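Local coordinates for Glyoxalase/Bleomycin resistance protein/dioxygenase domain (Frankia sp., PDB 2RK0) that is of unknown specific function but belongs to the glyoxalase/bleomycin resistance/dioxygenase superfamily, whose relatives include metal-dependent enzymes and drug-binding resistance proteins, at residues L11-Y23 against L112-A124. Residues are numbered along the deposited sequence; the frame is centred on the assembly and turned at random.
Sequences LTVRDLDISCRWY and LAFRDADNIALEA
Y23 and D116 meet in a short hydrogen bond, Y23 OH donating to D116 OD2 at 2.6 Å on the anti side of the carboxylate, whose plane stands nearly perpendicular to the phenol ring. The other oxygen, D116 OD1, serves its own turn: the backbone N atoms of D118 (an Asx turn) and I120 reach it from opposite faces, so the carboxylate is tied to both the helix and the type I turn 116-119. D118 performs the second link. Its OD1 accepts from R14 N at 3.0 Å, 37° out of the carboxylate plane, while OD2 accepts hydrogen bonds from two waters, each 2.7 Å away. One water also accepts from D15 N, the other bonds weakly to D116 OD2, and both bind S19 OG, so ordered waters bridge the two segments. Beside them W22, with CG anti to the backbone N (chi1 -168°), lays its six-membered ring against the turn; D116 CA makes a CH-pi contact 3.6 Å from the ring centroid. F114 CE1 comes to the indole edge, 3.8 Å from W22 CH2. D15 caps the helix start through I18 N. The contact fastens the junction of strand 6-12 and helix 16-27 to the hairpin of strands 109-115 and 121-127, joining the two βαβββ modules of the glyoxalase/bleomycin resistance fold; Y23 also packs on L55 of strand 52-58, and F114 on L93 of helix 83-96.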
ATOM      1  N   LEU A  11       2.301   7.603  -1.364  1.00 18.60           N
ATOM      2  CA  LEU A  11       1.827   8.002  -0.046  1.00 16.36           C
ATOM      3  C   LEU A  11       1.670   9.508   0.071  1.00 17.79           C
ATOM      4  O   LEU A  11       2.480  10.270  -0.456  1.00 18.30           O
ATOM      5  CB  LEU A  11       2.806   7.537   1.036  1.00 15.50           C
ATOM      6  CG  LEU A  11       3.126   6.041   1.109  1.00 15.75           C
ATOM      7  CD1 LEU A  11       4.063   5.794   2.284  1.00 15.23           C
ATOM      8  CD2 LEU A  11       1.839   5.227   1.273  1.00 11.29           C
ATOM      9  N   THR A  12       0.616   9.930   0.755  1.00 16.80           N
ATOM     10  CA  THR A  12       0.377  11.343   0.984  1.00 17.40           C
ATOM     11  C   THR A  12       1.043  11.696   2.310  1.00 16.70           C
ATOM     12  O   THR A  12       0.799  11.041   3.330  1.00 16.77           O
ATOM     13  CB  THR A  12      -1.127  11.647   1.069  1.00 18.64           C
ATOM     14  OG1 THR A  12      -1.703  11.563  -0.244  1.00 19.15           O
ATOM     15  CG2 THR A  12      -1.355  13.046   1.653  1.00 18.79           C
ATOM     16  N   VAL A  13       1.894  12.714   2.282  1.00 17.00           N
ATOM     17  CA  VAL A  13       2.614  13.151   3.476  1.00 19.73           C
ATOM     18  C   VAL A  13       2.464  14.653   3.692  1.00 20.69           C
ATOM     19  O   VAL A  13       2.322  15.412   2.738  1.00 19.77           O
ATOM     20  CB  VAL A  13       4.119  12.801   3.370  1.00 19.12           C
ATOM     21  CG1 VAL A  13       4.278  11.288   3.283  1.00 18.76           C
ATOM     22  CG2 VAL A  13       4.738  13.479   2.153  1.00 18.21           C
ATOM     23  N   ARG A  14       2.500  15.074   4.951  1.00 21.32           N
ATOM     24  CA  ARG A  14       2.343  16.487   5.283  1.00 23.43           C
ATOM     25  C   ARG A  14       3.534  17.335   4.839  1.00 22.21           C
ATOM     26  O   ARG A  14       3.364  18.424   4.296  1.00 22.93           O
ATOM     27  CB  ARG A  14       2.130  16.647   6.793  1.00 23.61           C
ATOM     28  CG  ARG A  14       1.878  18.081   7.238  1.00 26.08           C
ATOM     29  CD  ARG A  14       1.336  18.113   8.663  1.00 28.93           C
ATOM     30  NE  ARG A  14       0.797  19.423   9.022  1.00 30.27           N
ATOM     31  CZ  ARG A  14       1.536  20.477   9.351  1.00 32.20           C
ATOM     32  NH1 ARG A  14       2.863  20.384   9.374  1.00 29.02           N
ATOM     33  NH2 ARG A  14       0.945  21.625   9.663  1.00 31.82           N
ATOM     34  N   ASP A  15       4.737  16.823   5.072  1.00 22.31           N
ATOM     35  CA  ASP A  15       5.949  17.531   4.698  1.00 23.18           C
ATOM     36  C   ASP A  15       6.876  16.628   3.884  1.00 22.11           C
ATOM     37  O   ASP A  15       7.502  15.710   4.420  1.00 22.43           O
ATOM     38  CB  ASP A  15       6.667  18.023   5.954  1.00 24.65           C
ATOM     39  CG  ASP A  15       7.840  18.926   5.631  1.00 25.52           C
ATOM     40  OD1 ASP A  15       8.713  18.511   4.844  1.00 25.81           O
ATOM     41  OD2 ASP A  15       7.890  20.050   6.165  1.00 28.44           O
ATOM     42  N   LEU A  16       6.965  16.905   2.588  1.00 21.97           N
ATOM     43  CA  LEU A  16       7.788  16.118   1.679  1.00 22.28           C
ATOM     44  C   LEU A  16       9.235  15.913   2.131  1.00 24.40           C
ATOM     45  O   LEU A  16       9.719  14.778   2.191  1.00 22.65           O
ATOM     46  CB  LEU A  16       7.778  16.745   0.284  1.00 20.93           C
ATOM     47  CG  LEU A  16       8.567  15.966  -0.775  1.00 20.06           C
ATOM     48  CD1 LEU A  16       8.039  14.543  -0.868  1.00 19.04           C
ATOM     49  CD2 LEU A  16       8.458  16.672  -2.119  1.00 21.12           C
ATOM     50  N   ASP A  17       9.927  17.002   2.444  1.00 24.84           N
ATOM     51  CA  ASP A  17      11.322  16.904   2.869  1.00 26.47           C
ATOM     52  C   ASP A  17      11.501  16.053   4.114  1.00 24.39           C
ATOM     53  O   ASP A  17      12.428  15.255   4.198  1.00 24.94           O
ATOM     54  CB  ASP A  17      11.908  18.293   3.117  1.00 31.18           C
ATOM     55  CG  ASP A  17      11.910  19.145   1.873  1.00 36.83           C
ATOM     56  OD1 ASP A  17      12.279  18.622   0.801  1.00 40.45           O
ATOM     57  OD2 ASP A  17      11.549  20.336   1.969  1.00 43.39           O
ATOM     58  N   ILE A  18      10.617  16.230   5.085  1.00 23.54           N
ATOM     59  CA  ILE A  18      10.716  15.461   6.318  1.00 22.11           C
ATOM     60  C   ILE A  18      10.566  13.974   6.020  1.00 21.31           C
ATOM     61  O   ILE A  18      11.310  13.151   6.552  1.00 22.22           O
ATOM     62  CB  ILE A  18       9.653  15.915   7.346  1.00 22.15           C
ATOM     63  CG1 ILE A  18      10.003  17.323   7.847  1.00 23.57           C
ATOM     64  CG2 ILE A  18       9.593  14.937   8.520  1.00 23.84           C
ATOM     65  CD1 ILE A  18       9.120  17.828   8.964  1.00 26.23           C
ATOM     66  N   SER A  19       9.618  13.635   5.154  1.00 19.81           N
ATOM     67  CA  SER A  19       9.381  12.237   4.791  1.00 20.71           C
ATOM     68  C   SER A  19      10.533  11.620   3.994  1.00 20.65           C
ATOM     69  O   SER A  19      10.896  10.462   4.207  1.00 21.57           O
ATOM     70  CB  SER A  19       8.080  12.125   4.000  1.00 20.67           C
ATOM     71  OG  SER A  19       6.972  12.426   4.825  1.00 24.29           O
ATOM     72  N   CYS A  20      11.104  12.393   3.076  1.00 21.22           N
ATOM     73  CA  CYS A  20      12.212  11.898   2.273  1.00 20.62           C
ATOM     74  C   CYS A  20      13.343  11.479   3.190  1.00 20.46           C
ATOM     75  O   CYS A  20      13.915  10.408   3.028  1.00 20.68           O
ATOM     76  CB  CYS A  20      12.702  12.975   1.308  1.00 22.32           C
ATOM     77  SG  CYS A  20      11.572  13.292  -0.058  1.00 23.72           S
ATOM     78  N   ARG A  21      13.670  12.334   4.151  1.00 21.10           N
ATOM     79  CA  ARG A  21      14.732  12.018   5.091  1.00 22.26           C
ATOM     80  C   ARG A  21      14.363  10.808   5.956  1.00 20.93           C
ATOM     81  O   ARG A  21      15.204   9.952   6.233  1.00 20.08           O
ATOM     82  CB  ARG A  21      15.024  13.224   5.985  1.00 25.41           C
ATOM     83  CG  ARG A  21      15.809  14.333   5.299  1.00 28.72           C
ATOM     84  CD  ARG A  21      16.261  15.373   6.317  1.00 34.36           C
ATOM     85  NE  ARG A  21      15.193  16.300   6.683  1.00 37.72           N
ATOM     86  CZ  ARG A  21      14.838  17.350   5.950  1.00 40.79           C
ATOM     87  NH1 ARG A  21      15.468  17.612   4.811  1.00 42.12           N
ATOM     88  NH2 ARG A  21      13.850  18.139   6.353  1.00 42.10           N
ATOM     89  N   TRP A  22      13.102  10.730   6.370  1.00 19.38           N
ATOM     90  CA  TRP A  22      12.668   9.618   7.202  1.00 17.85           C
ATOM     91  C   TRP A  22      12.799   8.291   6.457  1.00 17.22           C
ATOM     92  O   TRP A  22      13.380   7.336   6.963  1.00 17.29           O
ATOM     93  CB  TRP A  22      11.211   9.795   7.634  1.00 20.54           C
ATOM     94  CG  TRP A  22      10.813   8.838   8.726  1.00 20.29           C
ATOM     95  CD1 TRP A  22      10.893   9.059  10.071  1.00 20.72           C
ATOM     96  CD2 TRP A  22      10.338   7.493   8.568  1.00 18.93           C
ATOM     97  NE1 TRP A  22      10.499   7.938  10.759  1.00 19.43           N
ATOM     98  CE2 TRP A  22      10.152   6.962   9.865  1.00 19.08           C
ATOM     99  CE3 TRP A  22      10.049   6.683   7.457  1.00 18.80           C
ATOM    100  CZ2 TRP A  22       9.691   5.659  10.086  1.00 16.52           C
ATOM    101  CZ3 TRP A  22       9.589   5.387   7.680  1.00 18.21           C
ATOM    102  CH2 TRP A  22       9.416   4.891   8.985  1.00 15.40           C
ATOM    103  N   TYR A  23      12.250   8.228   5.252  1.00 16.81           N
ATOM    104  CA  TYR A  23      12.324   6.994   4.498  1.00 16.64           C
ATOM    105  C   TYR A  23      13.758   6.621   4.124  1.00 18.26           C
ATOM    106  O   TYR A  23      14.126   5.446   4.141  1.00 18.56           O
ATOM    107  CB  TYR A  23      11.435   7.080   3.254  1.00 14.97           C
ATOM    108  CG  TYR A  23       9.984   6.807   3.576  1.00 15.14           C
ATOM    109  CD1 TYR A  23       9.156   7.802   4.098  1.00 14.95           C
ATOM    110  CD2 TYR A  23       9.470   5.518   3.461  1.00 15.91           C
ATOM    111  CE1 TYR A  23       7.844   7.510   4.508  1.00 16.69           C
ATOM    112  CE2 TYR A  23       8.176   5.217   3.866  1.00 16.56           C
ATOM    113  CZ  TYR A  23       7.368   6.207   4.391  1.00 16.79           C
ATOM    114  OH  TYR A  23       6.101   5.874   4.821  1.00 18.70           O
ATOM    115  N   LEU A 112       7.285  -6.550  12.869  1.00 17.37           N
ATOM    116  CA  LEU A 112       7.759  -5.335  13.510  1.00 17.54           C
ATOM    117  C   LEU A 112       6.795  -4.258  13.030  1.00 17.55           C
ATOM    118  O   LEU A 112       6.742  -3.957  11.838  1.00 18.62           O
ATOM    119  CB  LEU A 112       9.187  -5.022  13.060  1.00 19.21           C
ATOM    120  CG  LEU A 112       9.809  -3.700  13.513  1.00 22.57           C
ATOM    121  CD1 LEU A 112       9.703  -3.568  15.019  1.00 21.51           C
ATOM    122  CD2 LEU A 112      11.266  -3.646  13.056  1.00 22.44           C
ATOM    123  N   ALA A 113       6.005  -3.702  13.942  1.00 16.18           N
ATOM    124  CA  ALA A 113       5.043  -2.677  13.563  1.00 14.70           C
ATOM    125  C   ALA A 113       5.592  -1.301  13.911  1.00 15.85           C
ATOM    126  O   ALA A 113       6.049  -1.069  15.035  1.00 14.49           O
ATOM    127  CB  ALA A 113       3.705  -2.926  14.278  1.00 14.48           C
ATOM    128  N   PHE A 114       5.561  -0.387  12.944  1.00 14.62           N
ATOM    129  CA  PHE A 114       6.076   0.957  13.171  1.00 15.47           C
ATOM    130  C   PHE A 114       5.316   2.011  12.368  1.00 16.30           C
ATOM    131  O   PHE A 114       4.492   1.689  11.505  1.00 16.26           O
ATOM    132  CB  PHE A 114       7.581   0.994  12.852  1.00 16.50           C
ATOM    133  CG  PHE A 114       7.926   0.578  11.437  1.00 15.83           C
ATOM    134  CD1 PHE A 114       8.293   1.532  10.487  1.00 16.07           C
ATOM    135  CD2 PHE A 114       7.903  -0.764  11.060  1.00 17.59           C
ATOM    136  CE1 PHE A 114       8.642   1.162   9.178  1.00 15.92           C
ATOM    137  CE2 PHE A 114       8.247  -1.154   9.755  1.00 16.56           C
ATOM    138  CZ  PHE A 114       8.617  -0.188   8.814  1.00 14.68           C
ATOM    139  N   ARG A 115       5.592   3.276  12.661  1.00 17.55           N
ATOM    140  CA  ARG A 115       4.918   4.376  11.982  1.00 17.89           C
ATOM    141  C   ARG A 115       5.934   5.318  11.362  1.00 17.98           C
ATOM    142  O   ARG A 115       7.041   5.456  11.868  1.00 17.54           O
ATOM    143  CB  ARG A 115       4.079   5.171  12.981  1.00 18.58           C
ATOM    144  CG  ARG A 115       3.127   4.342  13.804  1.00 20.75           C
ATOM    145  CD  ARG A 115       1.917   3.953  13.005  1.00 23.36           C
ATOM    146  NE  ARG A 115       0.948   3.239  13.829  1.00 25.08           N
ATOM    147  CZ  ARG A 115      -0.363   3.450  13.782  1.00 26.76           C
ATOM    148  NH1 ARG A 115      -0.853   4.362  12.949  1.00 24.97           N
ATOM    149  NH2 ARG A 115      -1.183   2.749  14.559  1.00 24.15           N
ATOM    150  N   ASP A 116       5.564   5.974  10.270  1.00 16.46           N
ATOM    151  CA  ASP A 116       6.494   6.910   9.668  1.00 17.33           C
ATOM    152  C   ASP A 116       6.239   8.283  10.269  1.00 16.05           C
ATOM    153  O   ASP A 116       5.450   8.411  11.210  1.00 15.37           O
ATOM    154  CB  ASP A 116       6.362   6.925   8.141  1.00 16.93           C
ATOM    155  CG  ASP A 116       5.079   7.578   7.647  1.00 19.89           C
ATOM    156  OD1 ASP A 116       4.237   8.039   8.458  1.00 16.41           O
ATOM    157  OD2 ASP A 116       4.927   7.626   6.413  1.00 16.93           O
ATOM    158  N   ALA A 117       6.902   9.302   9.736  1.00 15.86           N
ATOM    159  CA  ALA A 117       6.761  10.663  10.246  1.00 16.49           C
ATOM    160  C   ALA A 117       5.319  11.177  10.291  1.00 18.17           C
ATOM    161  O   ALA A 117       5.000  12.061  11.082  1.00 18.48           O
ATOM    162  CB  ALA A 117       7.629  11.606   9.428  1.00 17.06           C
ATOM    163  N   ASP A 118       4.451  10.624   9.446  1.00 18.63           N
ATOM    164  CA  ASP A 118       3.044  11.026   9.425  1.00 19.44           C
ATOM    165  C   ASP A 118       2.152  10.025  10.157  1.00 18.91           C
ATOM    166  O   ASP A 118       0.927  10.054  10.037  1.00 18.29           O
ATOM    167  CB  ASP A 118       2.577  11.186   7.979  1.00 22.04           C
ATOM    168  CG  ASP A 118       3.075  12.467   7.357  1.00 24.73           C
ATOM    169  OD1 ASP A 118       2.392  13.496   7.514  1.00 26.82           O
ATOM    170  OD2 ASP A 118       4.156  12.454   6.733  1.00 28.38           O
ATOM    171  N   ASN A 119       2.778   9.135  10.917  1.00 18.58           N
ATOM    172  CA  ASN A 119       2.050   8.126  11.672  1.00 19.09           C
ATOM    173  C   ASN A 119       1.390   7.077  10.787  1.00 17.66           C
ATOM    174  O   ASN A 119       0.508   6.345  11.231  1.00 19.18           O
ATOM    175  CB  ASN A 119       0.980   8.777  12.544  1.00 20.46           C
ATOM    176  CG  ASN A 119       0.898   8.146  13.905  1.00 25.39           C
ATOM    177  OD1 ASN A 119      -0.191   7.857  14.412  1.00 28.59           O
ATOM    178  ND2 ASN A 119       2.056   7.929  14.516  1.00 26.98           N
ATOM    179  N   ILE A 120       1.799   7.007   9.529  1.00 16.67           N
ATOM    180  CA  ILE A 120       1.228   6.008   8.635  1.00 17.03           C
ATOM    181  C   ILE A 120       1.677   4.639   9.148  1.00 17.03           C
ATOM    182  O   ILE A 120       2.853   4.446   9.478  1.00 16.56           O
ATOM    183  CB  ILE A 120       1.710   6.237   7.196  1.00 16.94           C
ATOM    184  CG1 ILE A 120       1.210   7.609   6.720  1.00 16.50           C
ATOM    185  CG2 ILE A 120       1.246   5.087   6.293  1.00 15.05           C
ATOM    186  CD1 ILE A 120       1.672   8.004   5.323  1.00 15.07           C
ATOM    187  N   ALA A 121       0.738   3.700   9.233  1.00 15.48           N
ATOM    188  CA  ALA A 121       1.034   2.369   9.742  1.00 15.59           C
ATOM    189  C   ALA A 121       1.774   1.458   8.768  1.00 16.77           C
ATOM    190  O   ALA A 121       1.265   1.132   7.695  1.00 15.04           O
ATOM    191  CB  ALA A 121      -0.253   1.692  10.208  1.00 15.22           C
ATOM    192  N   LEU A 122       2.972   1.040   9.175  1.00 17.20           N
ATOM    193  CA  LEU A 122       3.827   0.160   8.387  1.00 17.62           C
ATOM    194  C   LEU A 122       4.225  -1.071   9.202  1.00 17.41           C
ATOM    195  O   LEU A 122       4.146  -1.070  10.438  1.00 14.26           O
ATOM    196  CB  LEU A 122       5.101   0.900   7.974  1.00 17.52           C
ATOM    197  CG  LEU A 122       4.919   2.224   7.237  1.00 17.59           C
ATOM    198  CD1 LEU A 122       6.289   2.888   7.039  1.00 17.63           C
ATOM    199  CD2 LEU A 122       4.226   1.966   5.900  1.00 15.74           C
ATOM    200  N   GLU A 123       4.648  -2.118   8.499  1.00 16.17           N
ATOM    201  CA  GLU A 123       5.075  -3.358   9.130  1.00 18.51           C
ATOM    202  C   GLU A 123       6.202  -4.006   8.327  1.00 18.08           C
ATOM    203  O   GLU A 123       6.320  -3.796   7.115  1.00 15.81           O
ATOM    204  CB  GLU A 123       3.930  -4.378   9.206  1.00 19.50           C
ATOM    205  CG  GLU A 123       2.699  -3.954   9.972  1.00 26.59           C
ATOM    206  CD  GLU A 123       1.737  -5.122  10.186  1.00 29.82           C
ATOM    207  OE1 GLU A 123       1.666  -6.007   9.307  1.00 31.96           O
ATOM    208  OE2 GLU A 123       1.045  -5.147  11.223  1.00 31.82           O
ATOM    209  N   ALA A 124       7.028  -4.779   9.023  1.00 17.50           N
ATOM    210  CA  ALA A 124       8.113  -5.540   8.404  1.00 17.90           C
ATOM    211  C   ALA A 124       7.805  -6.957   8.863  1.00 17.55           C
ATOM    212  O   ALA A 124       7.617  -7.204  10.057  1.00 16.37           O
ATOM    213  CB  ALA A 124       9.451  -5.102   8.924  1.00 17.68           C
TER
HETATM  214  O   HOH W   1       5.715  14.586   6.482  1.00 15.51           O
HETATM  215  O   HOH W   2       5.759  10.317   6.295  1.00 22.28           O